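Local coordinates for hypothetical protein PH1320 (Pyrococcus horikoshii, PDB 2E87) that probably binds GTP and perhaps hydrolyses it, as an Obg-type GTPase, and holds GDP in this crystal, its cellular role being unknown, at residues Leu48-Val53 with Arg111-Ile116; Val84-Asp89 with Arg154-Asp159; Asp89-Ala94 with Arg148-Ala153. All coordinates share one frame; numbering follows the deposited sequence.

From the N terminus, helix 38-67 supplies the first half of interaction 1 (48-53). The chain then passes through 84-89 and 89-94, which open interactions 2 and 3 and share Asp89, before 111-116 closes interaction 1. Segment 148-153 closes interaction 3, and 154-159 closes interaction 2, whose loop encloses that of interaction 3, while interaction 1 crosses both. Helix 88-117 takes part in all three. Interactions 2 and 3 adjoin, centres about 8 Å apart, joining helix 144-156 to the C-terminal part of helix 76-86 and the first turns of helix 88-117 respectively. Interaction 1 lies farther along the helical domain, about 30 Å from interaction 3 between centres, pairing helix 88-117 with helix 38-67.

Interaction 1 (Leu48-Val53 with Arg111-Ile116); sequences LRVRTV and RYVERI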
loop_
_atom_site.group_PDB
_atom_site.type_symbol
_atom_site.label_atom_id
_atom_site.label_comp_id
_atom_site.label_asym_id
_atom_site.label_seq_id
_atom_site.Cartn_x
_atom_site.Cartn_y
_atom_site.Cartn_z
ATOM N N LEU A 48 24.660 -30.391 16.596
ATOM C CA LEU A 48 23.855 -30.420 15.389
ATOM C C LEU A 48 22.472 -29.876 15.702
ATOM O O LEU A 48 21.920 -29.108 14.928
ATOM C CB LEU A 48 23.741 -31.844 14.836
ATOM C CG LEU A 48 22.805 -32.011 13.633
ATOM C CD1 LEU A 48 23.286 -31.186 12.435
ATOM C CD2 LEU A 48 22.735 -33.470 13.266
ATOM N N ARG A 49 21.910 -30.277 16.840
ATOM C CA ARG A 49 20.589 -29.803 17.217
ATOM C C ARG A 49 20.595 -28.290 17.371
ATOM O O ARG A 49 19.711 -27.605 16.847
ATOM C CB ARG A 49 20.135 -30.425 18.531
ATOM C CG ARG A 49 19.770 -31.882 18.463
ATOM C CD ARG A 49 19.006 -32.277 19.726
ATOM N NE ARG A 49 18.531 -33.658 19.684
ATOM C CZ ARG A 49 19.300 -34.717 19.897
ATOM N NH1 ARG A 49 20.584 -34.554 20.180
ATOM N NH2 ARG A 49 18.791 -35.939 19.801
ATOM N N VAL A 50 21.586 -27.765 18.087
ATOM C CA VAL A 50 21.661 -26.324 18.294
ATOM C C VAL A 50 21.727 -25.561 16.974
ATOM O O VAL A 50 21.105 -24.513 16.828
ATOM C CB VAL A 50 22.869 -25.954 19.169
ATOM C CG1 VAL A 50 23.120 -24.462 19.109
ATOM C CG2 VAL A 50 22.605 -26.376 20.595
ATOM N N ARG A 51 22.456 -26.097 16.002
ATOM C CA ARG A 51 22.576 -25.435 14.710
ATOM C C ARG A 51 21.317 -25.542 13.874
ATOM O O ARG A 51 20.962 -24.604 13.166
ATOM C CB ARG A 51 23.744 -26.008 13.899
ATOM C CG ARG A 51 25.101 -25.819 14.521
ATOM C CD ARG A 51 26.156 -25.731 13.436
ATOM N NE ARG A 51 27.508 -25.832 13.976
ATOM C CZ ARG A 51 28.085 -26.979 14.326
ATOM N NH1 ARG A 51 27.426 -28.127 14.185
ATOM N NH2 ARG A 51 29.321 -26.976 14.815
ATOM N N THR A 52 20.656 -26.694 13.936
ATOM C CA THR A 52 19.448 -26.903 13.157
ATOM C C THR A 52 18.321 -26.005 13.676
ATOM O O THR A 52 17.590 -25.402 12.893
ATOM C CB THR A 52 19.017 -28.394 13.192
ATOM O OG1 THR A 52 20.131 -29.219 12.833
ATOM C CG2 THR A 52 17.884 -28.654 12.195
ATOM N N VAL A 53 18.177 -25.902 14.993
ATOM C CA VAL A 53 17.132 -25.040 15.538
ATOM C C VAL A 53 17.433 -23.623 15.122
ATOM O O VAL A 53 16.557 -22.903 14.673
ATOM C CB VAL A 53 17.073 -25.078 17.071
ATOM C CG1 VAL A 53 16.173 -23.932 17.597
ATOM C CG2 VAL A 53 16.537 -26.423 17.521
ATOM N N ARG A 111 27.236 -18.872 20.772
ATOM C CA ARG A 111 27.577 -18.993 22.184
ATOM C C ARG A 111 27.455 -20.435 22.705
ATOM O O ARG A 111 28.377 -20.943 23.340
ATOM C CB ARG A 111 26.695 -18.060 23.025
ATOM C CG ARG A 111 26.485 -18.513 24.487
ATOM C CD ARG A 111 27.235 -17.654 25.498
ATOM N NE ARG A 111 26.888 -16.241 25.383
ATOM C CZ ARG A 111 25.683 -15.745 25.643
ATOM N NH1 ARG A 111 24.701 -16.545 26.041
ATOM N NH2 ARG A 111 25.457 -14.448 25.491
ATOM N N TYR A 112 26.329 -21.095 22.435
ATOM C CA TYR A 112 26.117 -22.455 22.919
ATOM C C TYR A 112 26.913 -23.540 22.199
ATOM O O TYR A 112 27.315 -24.514 22.822
ATOM C CB TYR A 112 24.625 -22.774 22.917
ATOM C CG TYR A 112 23.947 -22.198 24.131
ATOM C CD1 TYR A 112 23.919 -22.904 25.326
ATOM C CD2 TYR A 112 23.443 -20.899 24.121
ATOM C CE1 TYR A 112 23.419 -22.343 26.477
ATOM C CE2 TYR A 112 22.950 -20.319 25.274
ATOM C CZ TYR A 112 22.941 -21.046 26.452
ATOM O OH TYR A 112 22.483 -20.471 27.610
ATOM N N VAL A 113 27.138 -23.388 20.898
ATOM C CA VAL A 113 27.936 -24.371 20.182
ATOM C C VAL A 113 29.334 -24.403 20.817
ATOM O O VAL A 113 29.879 -25.475 21.060
ATOM C CB VAL A 113 28.070 -24.035 18.671
ATOM C CG1 VAL A 113 29.220 -24.835 18.057
ATOM C CG2 VAL A 113 26.782 -24.384 17.941
ATOM N N GLU A 114 29.899 -23.232 21.100
ATOM C CA GLU A 114 31.224 -23.155 21.713
ATOM C C GLU A 114 31.256 -23.852 23.065
ATOM O O GLU A 114 32.120 -24.686 23.305
ATOM C CB GLU A 114 31.674 -21.698 21.888
ATOM C CG GLU A 114 33.131 -21.544 22.355
ATOM C CD GLU A 114 33.279 -21.185 23.837
ATOM O OE1 GLU A 114 32.438 -21.607 24.663
ATOM O OE2 GLU A 114 34.258 -20.485 24.181
ATOM N N ARG A 115 30.324 -23.511 23.952
ATOM C CA ARG A 115 30.281 -24.135 25.272
ATOM C C ARG A 115 30.202 -25.644 25.186
ATOM O O ARG A 115 30.896 -26.341 25.923
ATOM C CB ARG A 115 29.082 -23.654 26.095
ATOM C CG ARG A 115 29.432 -22.690 27.201
ATOM C CD ARG A 115 29.644 -21.331 26.600
ATOM N NE ARG A 115 30.226 -20.360 27.521
ATOM C CZ ARG A 115 30.291 -19.063 27.248
ATOM N NH1 ARG A 115 29.807 -18.633 26.101
ATOM N NH2 ARG A 115 30.826 -18.206 28.103
ATOM N N ILE A 116 29.340 -26.143 24.303
ATOM C CA ILE A 116 29.158 -27.579 24.141
ATOM C C ILE A 116 30.401 -28.197 23.512
ATOM O O ILE A 116 30.950 -29.161 24.033
ATOM C CB ILE A 116 27.908 -27.891 23.265
ATOM C CG1 ILE A 116 26.643 -27.439 24.000
ATOM C CG2 ILE A 116 27.819 -29.398 22.962
ATOM C CD1 ILE A 116 25.419 -27.339 23.110
#
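Val50 and Val113 meet methyl to methyl where helices 38-67 and 88-117 run antiparallel, the axes of the two short segments lying 9.7 Å apart at 175°. Val50 divides its branches between two partners. Its CG1 rests 3.8 Å from Val113 CG2, while CG2 reaches to 3.9 Å from Ile116 CD1, nearly one turn farther along the facing helix. With CG1 turned opposite the backbone N (chi1 167°) and CG2 beside that N, the valine straddles the two. Ile116 answers with an extended long branch that presents its terminal methyl. Tyr112 adds its CB alone, 4.4 Å from Val50 CG1; the ring leads off, and its OH is hydrogen-bonded to Arg135 NE. On the exposed flank Arg51 crosses Val113 at about a right angle, its NH2 3.9 Å from Val113 CG1 and one face of the guanidinium over CG2, so a charged side chain partly covers the valine. In the wider helical domain, Tyr112 also packs against Gln131 of helix 122-142, and one turn along from Val50 Val53 packs on Phe22 and Ala25 of helix 14-30.

Interaction 2 (Val84-Asp89 with Arg154-Asp159); sequences VLVDRD and REVLKD. With SO4 (sulfate ion), chain C.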
loop_
_atom_site.group_PDB
_atom_site.type_symbol
_atom_site.label_atom_id
_atom_site.label_comp_id
_atom_site.label_asym_id
_atom_site.label_seq_id
_atom_site.Cartn_x
_atom_site.Cartn_y
_atom_site.Cartn_z
ATOM N N VAL A 84 -2.528 4.026 7.033
ATOM C CA VAL A 84 -3.940 4.067 7.383
ATOM C C VAL A 84 -4.482 2.707 7.772
ATOM O O VAL A 84 -5.249 2.590 8.714
ATOM C CB VAL A 84 -4.806 4.612 6.213
ATOM C CG1 VAL A 84 -6.246 4.153 6.357
ATOM C CG2 VAL A 84 -4.760 6.116 6.202
ATOM N N LEU A 85 -4.084 1.677 7.047
ATOM C CA LEU A 85 -4.589 0.336 7.302
ATOM C C LEU A 85 -3.987 -0.460 8.466
ATOM O O LEU A 85 -4.698 -1.219 9.126
ATOM C CB LEU A 85 -4.460 -0.511 6.029
ATOM C CG LEU A 85 -5.266 -0.076 4.808
ATOM C CD1 LEU A 85 -4.995 -1.007 3.642
ATOM C CD2 LEU A 85 -6.735 -0.090 5.159
ATOM N N VAL A 86 -2.696 -0.307 8.726
ATOM C CA VAL A 86 -2.076 -1.116 9.774
ATOM C C VAL A 86 -1.140 -0.359 10.692
ATOM O O VAL A 86 -0.568 -0.946 11.611
ATOM C CB VAL A 86 -1.293 -2.286 9.132
ATOM C CG1 VAL A 86 -2.188 -3.019 8.155
ATOM C CG2 VAL A 86 -0.059 -1.771 8.388
ATOM N N ASP A 87 -0.975 0.935 10.418
ATOM C CA ASP A 87 -0.096 1.828 11.184
ATOM C C ASP A 87 1.388 1.647 10.889
ATOM O O ASP A 87 2.008 0.685 11.326
ATOM C CB ASP A 87 -0.316 1.688 12.699
ATOM C CG ASP A 87 0.393 2.777 13.472
ATOM O OD1 ASP A 87 1.536 2.565 13.918
ATOM O OD2 ASP A 87 -0.185 3.874 13.602
ATOM N N ARG A 88 1.953 2.610 10.174
ATOM C CA ARG A 88 3.352 2.561 9.782
ATOM C C ARG A 88 4.348 2.292 10.909
ATOM O O ARG A 88 5.249 1.467 10.758
ATOM C CB ARG A 88 3.755 3.863 9.096
ATOM C CG ARG A 88 5.162 3.809 8.514
ATOM C CD ARG A 88 5.840 5.161 8.582
ATOM N NE ARG A 88 5.117 6.179 7.833
ATOM C CZ ARG A 88 5.273 6.403 6.533
ATOM N NH1 ARG A 88 6.140 5.676 5.827
ATOM N NH2 ARG A 88 4.559 7.356 5.941
ATOM N N ASP A 89 4.201 3.007 12.019
ATOM C CA ASP A 89 5.124 2.868 13.135
ATOM C C ASP A 89 5.060 1.477 13.764
ATOM O O ASP A 89 6.079 0.901 14.129
ATOM C CB ASP A 89 4.854 3.971 14.166
ATOM C CG ASP A 89 5.833 3.941 15.334
ATOM O OD1 ASP A 89 5.420 3.511 16.438
ATOM O OD2 ASP A 89 7.011 4.339 15.153
ATOM N N ARG A 154 -0.969 -8.452 7.210
ATOM C CA ARG A 154 -0.785 -9.074 5.904
ATOM C C ARG A 154 -2.113 -9.267 5.188
ATOM O O ARG A 154 -2.240 -8.996 3.998
ATOM C CB ARG A 154 -0.103 -10.429 6.068
ATOM C CG ARG A 154 -0.061 -11.257 4.806
ATOM C CD ARG A 154 0.504 -12.636 5.100
ATOM N NE ARG A 154 0.538 -13.495 3.921
ATOM C CZ ARG A 154 -0.533 -13.832 3.208
ATOM N NH1 ARG A 154 -1.735 -13.381 3.550
ATOM N NH2 ARG A 154 -0.402 -14.624 2.152
ATOM N N GLU A 155 -3.103 -9.742 5.931
ATOM C CA GLU A 155 -4.418 -9.983 5.373
ATOM C C GLU A 155 -5.103 -8.667 5.032
ATOM O O GLU A 155 -5.720 -8.543 3.985
ATOM C CB GLU A 155 -5.258 -10.784 6.370
ATOM C CG GLU A 155 -6.350 -11.636 5.741
ATOM C CD GLU A 155 -5.810 -12.649 4.739
ATOM O OE1 GLU A 155 -4.895 -13.426 5.087
ATOM O OE2 GLU A 155 -6.306 -12.670 3.597
ATOM N N VAL A 156 -4.981 -7.686 5.915
ATOM C CA VAL A 156 -5.602 -6.378 5.705
ATOM C C VAL A 156 -5.021 -5.641 4.507
ATOM O O VAL A 156 -5.742 -4.947 3.789
ATOM C CB VAL A 156 -5.429 -5.446 6.937
ATOM C CG1 VAL A 156 -5.823 -4.024 6.571
ATOM C CG2 VAL A 156 -6.289 -5.923 8.102
ATOM N N LEU A 157 -3.719 -5.794 4.295
ATOM C CA LEU A 157 -3.050 -5.092 3.212
ATOM C C LEU A 157 -3.451 -5.548 1.817
ATOM O O LEU A 157 -3.151 -4.875 0.828
ATOM C CB LEU A 157 -1.537 -5.174 3.389
ATOM C CG LEU A 157 -1.022 -4.342 4.564
ATOM C CD1 LEU A 157 0.464 -4.584 4.727
ATOM C CD2 LEU A 157 -1.315 -2.865 4.334
ATOM N N LYS A 158 -4.145 -6.678 1.748
ATOM C CA LYS A 158 -4.609 -7.207 0.480
ATOM C C LYS A 158 -5.638 -6.247 -0.118
ATOM O O LYS A 158 -5.865 -6.253 -1.325
ATOM C CB LYS A 158 -5.241 -8.591 0.670
ATOM C CG LYS A 158 -4.257 -9.673 1.045
ATOM C CD LYS A 158 -4.933 -11.027 1.123
ATOM C CE LYS A 158 -3.906 -12.133 1.243
ATOM N NZ LYS A 158 -4.542 -13.460 1.450
ATOM N N ASP A 159 -6.250 -5.420 0.727
ATOM C CA ASP A 159 -7.244 -4.462 0.260
ATOM C C ASP A 159 -6.669 -3.131 -0.213
ATOM O O ASP A 159 -7.399 -2.147 -0.320
ATOM C CB ASP A 159 -8.273 -4.166 1.348
ATOM C CG ASP A 159 -9.025 -5.396 1.792
ATOM O OD1 ASP A 159 -9.437 -6.196 0.917
ATOM O OD2 ASP A 159 -9.214 -5.552 3.022
HETATM S S SO4 C . -3.521 -16.588 1.840
HETATM O O1 SO4 C . -3.671 -15.853 0.490
HETATM O O2 SO4 C . -4.179 -17.963 1.805
HETATM O O3 SO4 C . -2.007 -16.783 2.041
HETATM O O4 SO4 C . -4.207 -15.766 2.936
#
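Sulfate O4 is gripped by two cationic side chains of segment 154-159: Lys158 NZ donates to it at 2.8 Å, and Arg154 NH1 adds a weak bond at 3.5 Å, bent to 135°. Arg154 NH2 comes closer to the ion, 2.7 Å from sulfate O3, which lies oblique to the guanidinium. Lys158 NZ also holds sulfate O1, at 2.7 Å, at the end of a chain extended beyond CG. Glu155 ties the two cations together. Bent at its second torsion (chi2 58°), it brings OE2 to 2.9 Å from Lys158 NZ, which approaches on the syn side and 28° out of the carboxylate plane, and its OE1 forms a salt bridge with Arg154 NH1 at 3.5 Å. Arg154 NE makes a weak hydrogen bond to Met8 O. Replacing Arg154 by an alanine would probably leave Glu155 OE1 without its charged mate and the sulfate more dependent on Lys158. The ion probably comes from the crystallisation liquor.

This charged cluster faces away from segment 84-89; the contact itself is apolar. Leu85 CB sits 3.8 Å from Val156 CG1, and its CD1 meets Leu157 CD2, the two leucine chains passing at a slant. Val86 meets Leu157 at about a right angle, CG1 being 3.9 Å from Leu157 CD2. Asp87 breaks the helix with positive phi and N-caps the next one, its OD1 also bonded to Thr90 OG1, while Asp83 OD2 accepts from Arg88 N. Leu85 continues onto Pro198 and Val84 onto helix 234-241, both in the G domain. The arrangement is a tight turn between successive helices, N-capped by an aspartate and packed on the C-terminal part of helix 144-156 and the residues after it, where the NOG1 N-terminal helical domain adjoins the nucleotide-binding domain.

Interaction 3 (Asp89-Ala94 with Arg148-Ala153); sequences DTFHKA and RYLNKA. With SO4 (sulfate ion), chain B.
Thr90 and Tyr149 make the closer of two CH-pi contacts: methyl CG2 stands over one face of the tyrosine ring, 3.7 Å from its centroid and 24° off the normal. Tyr149 reaches this place because its CG lies opposite the backbone N (chi1 156°), which swings the ring across to the facing helix. Ala153 CB, of the same helix, flanks the other face near the rim, so the ring is sandwiched between two methyls. The second CH-pi contact runs the opposite way between the helices, with Leu150 CD2 over one face of the Phe91 ring, 4.1 Å from its centroid.

Apolar packing fills in around the rings. Ala94 CB fits against both partners, 3.7 Å from Tyr149 CD2 at the ring edge and 3.8 Å from Leu150 CG. Phe91 CE1 comes edge-on to Ala153 CB at 4.0 Å. These residues join helices 88-117 and 144-156, whose segments 89-94 and 148-153 cross at -130°, in the NOG1 N-terminal helical domain; Leu150 reaches on to Met95 and Ile98 of helix 88-117, and Phe91 also touches Val86 and Thr68.

The polar groups look elsewhere. Tyr149 OH lies near the plane of the Phe91 ring, at its edge, and hydrogen-bonds to Val86 O, which fixes the phenol end against the turn before helix 88-117. Thr90 OG1, pointing off while CG2 covers the ring, bonds to Asp87 OD1. On the side of the helix turned from Tyr149, Lys93 NZ bridges to the syn lone pair of Asp89 OD1 at 2.9 Å. His92 NE2 donates to O2 of a second sulfate, near the ring plane, at 3.2 Å and weakly to its O4 at 3.4 Å; Ser72 OG also bonds this sulfate.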
loop_
_atom_site.group_PDB
_atom_site.type_symbol
_atom_site.label_atom_id
_atom_site.label_comp_id
_atom_site.label_asym_id
_atom_site.label_seq_id
_atom_site.Cartn_x
_atom_site.Cartn_y
_atom_site.Cartn_z
ATOM N N ASP A 89 4.201 3.007 12.019
ATOM C CA ASP A 89 5.124 2.868 13.135
ATOM C C ASP A 89 5.060 1.477 13.764
ATOM O O ASP A 89 6.079 0.901 14.129
ATOM C CB ASP A 89 4.854 3.971 14.166
ATOM C CG ASP A 89 5.833 3.941 15.334
ATOM O OD1 ASP A 89 5.420 3.511 16.438
ATOM O OD2 ASP A 89 7.011 4.339 15.153
ATOM N N THR A 90 3.861 0.931 13.870
ATOM C CA THR A 90 3.676 -0.399 14.417
ATOM C C THR A 90 4.311 -1.438 13.489
ATOM O O THR A 90 4.956 -2.388 13.946
ATOM C CB THR A 90 2.174 -0.727 14.580
ATOM O OG1 THR A 90 1.590 0.206 15.491
ATOM C CG2 THR A 90 1.970 -2.134 15.118
ATOM N N PHE A 91 4.130 -1.250 12.186
ATOM C CA PHE A 91 4.686 -2.179 11.214
ATOM C C PHE A 91 6.209 -2.212 11.303
ATOM O O PHE A 91 6.803 -3.280 11.398
ATOM C CB PHE A 91 4.257 -1.793 9.799
ATOM C CG PHE A 91 4.283 -2.940 8.832
ATOM C CD1 PHE A 91 3.238 -3.854 8.792
ATOM C CD2 PHE A 91 5.374 -3.126 7.986
ATOM C CE1 PHE A 91 3.279 -4.935 7.929
ATOM C CE2 PHE A 91 5.426 -4.205 7.117
ATOM C CZ PHE A 91 4.379 -5.115 7.086
ATOM N N HIS A 92 6.837 -1.039 11.278
ATOM C CA HIS A 92 8.290 -0.957 11.346
ATOM C C HIS A 92 8.836 -1.641 12.581
ATOM O O HIS A 92 9.856 -2.328 12.509
ATOM C CB HIS A 92 8.760 0.505 11.328
ATOM C CG HIS A 92 9.001 1.045 9.953
ATOM N ND1 HIS A 92 8.896 2.387 9.650
ATOM C CD2 HIS A 92 9.362 0.427 8.803
ATOM C CE1 HIS A 92 9.179 2.571 8.372
ATOM N NE2 HIS A 92 9.466 1.397 7.836
ATOM N N LYS A 93 8.154 -1.451 13.706
ATOM C CA LYS A 93 8.582 -2.026 14.964
ATOM C C LYS A 93 8.405 -3.521 15.044
ATOM O O LYS A 93 9.228 -4.215 15.642
ATOM C CB LYS A 93 7.864 -1.349 16.125
ATOM C CG LYS A 93 8.410 0.032 16.392
ATOM C CD LYS A 93 7.626 0.781 17.444
ATOM C CE LYS A 93 8.219 2.169 17.607
ATOM N NZ LYS A 93 7.416 3.023 18.506
ATOM N N ALA A 94 7.333 -4.021 14.450
ATOM C CA ALA A 94 7.088 -5.450 14.456
ATOM C C ALA A 94 8.223 -6.082 13.650
ATOM O O ALA A 94 8.862 -7.043 14.096
ATOM C CB ALA A 94 5.740 -5.756 13.828
ATOM N N ARG A 148 2.020 -12.338 15.283
ATOM C CA ARG A 148 0.591 -12.453 15.102
ATOM C C ARG A 148 0.051 -11.191 14.433
ATOM O O ARG A 148 -0.762 -11.271 13.522
ATOM C CB ARG A 148 -0.062 -12.726 16.449
ATOM C CG ARG A 148 0.141 -14.171 16.869
ATOM C CD ARG A 148 -0.168 -14.421 18.331
ATOM N NE ARG A 148 -0.022 -15.842 18.622
ATOM C CZ ARG A 148 -0.877 -16.772 18.218
ATOM N NH1 ARG A 148 -1.954 -16.432 17.519
ATOM N NH2 ARG A 148 -0.632 -18.041 18.466
ATOM N N TYR A 149 0.525 -10.033 14.871
ATOM C CA TYR A 149 0.103 -8.780 14.260
ATOM C C TYR A 149 0.529 -8.734 12.781
ATOM O O TYR A 149 -0.254 -8.329 11.929
ATOM C CB TYR A 149 0.704 -7.588 14.997
ATOM C CG TYR A 149 0.817 -6.337 14.145
ATOM C CD1 TYR A 149 -0.289 -5.518 13.909
ATOM C CD2 TYR A 149 2.041 -5.988 13.543
ATOM C CE1 TYR A 149 -0.185 -4.374 13.093
ATOM C CE2 TYR A 149 2.154 -4.854 12.728
ATOM C CZ TYR A 149 1.039 -4.054 12.504
ATOM O OH TYR A 149 1.156 -2.961 11.679
ATOM N N LEU A 150 1.758 -9.137 12.475
ATOM C CA LEU A 150 2.219 -9.102 11.084
ATOM C C LEU A 150 1.359 -9.980 10.182
ATOM O O LEU A 150 1.167 -9.683 9.006
ATOM C CB LEU A 150 3.684 -9.544 10.980
ATOM C CG LEU A 150 4.672 -8.481 11.437
ATOM C CD1 LEU A 150 6.052 -9.075 11.539
ATOM C CD2 LEU A 150 4.654 -7.307 10.459
ATOM N N ASN A 151 0.813 -11.048 10.740
ATOM C CA ASN A 151 0.000 -11.925 9.931
ATOM C C ASN A 151 -1.355 -11.308 9.623
ATOM O O ASN A 151 -1.924 -11.556 8.551
ATOM C CB ASN A 151 -0.151 -13.266 10.623
ATOM C CG ASN A 151 -0.202 -14.404 9.648
ATOM O OD1 ASN A 151 0.407 -14.345 8.579
ATOM N ND2 ASN A 151 -0.910 -15.458 10.008
ATOM N N LYS A 152 -1.861 -10.499 10.558
ATOM C CA LYS A 152 -3.141 -9.805 10.401
ATOM C C LYS A 152 -2.956 -8.574 9.501
ATOM O O LYS A 152 -3.828 -8.231 8.706
ATOM C CB LYS A 152 -3.693 -9.350 11.761
ATOM C CG LYS A 152 -4.142 -10.468 12.710
ATOM C CD LYS A 152 -4.349 -9.914 14.110
ATOM C CE LYS A 152 -4.491 -11.014 15.157
ATOM N NZ LYS A 152 -4.356 -10.476 16.552
ATOM N N ALA A 153 -1.832 -7.892 9.641
ATOM C CA ALA A 153 -1.584 -6.726 8.803
ATOM C C ALA A 153 -1.473 -7.228 7.357
ATOM O O ALA A 153 -1.853 -6.534 6.417
ATOM C CB ALA A 153 -0.300 -6.040 9.217
HETATM S S SO4 B . 12.022 0.399 5.140
HETATM O O1 SO4 B . 12.363 0.085 3.687
HETATM O O2 SO4 B . 10.853 -0.463 5.668
HETATM O O3 SO4 B . 13.293 0.049 5.928
HETATM O O4 SO4 B . 11.589 1.844 5.238
#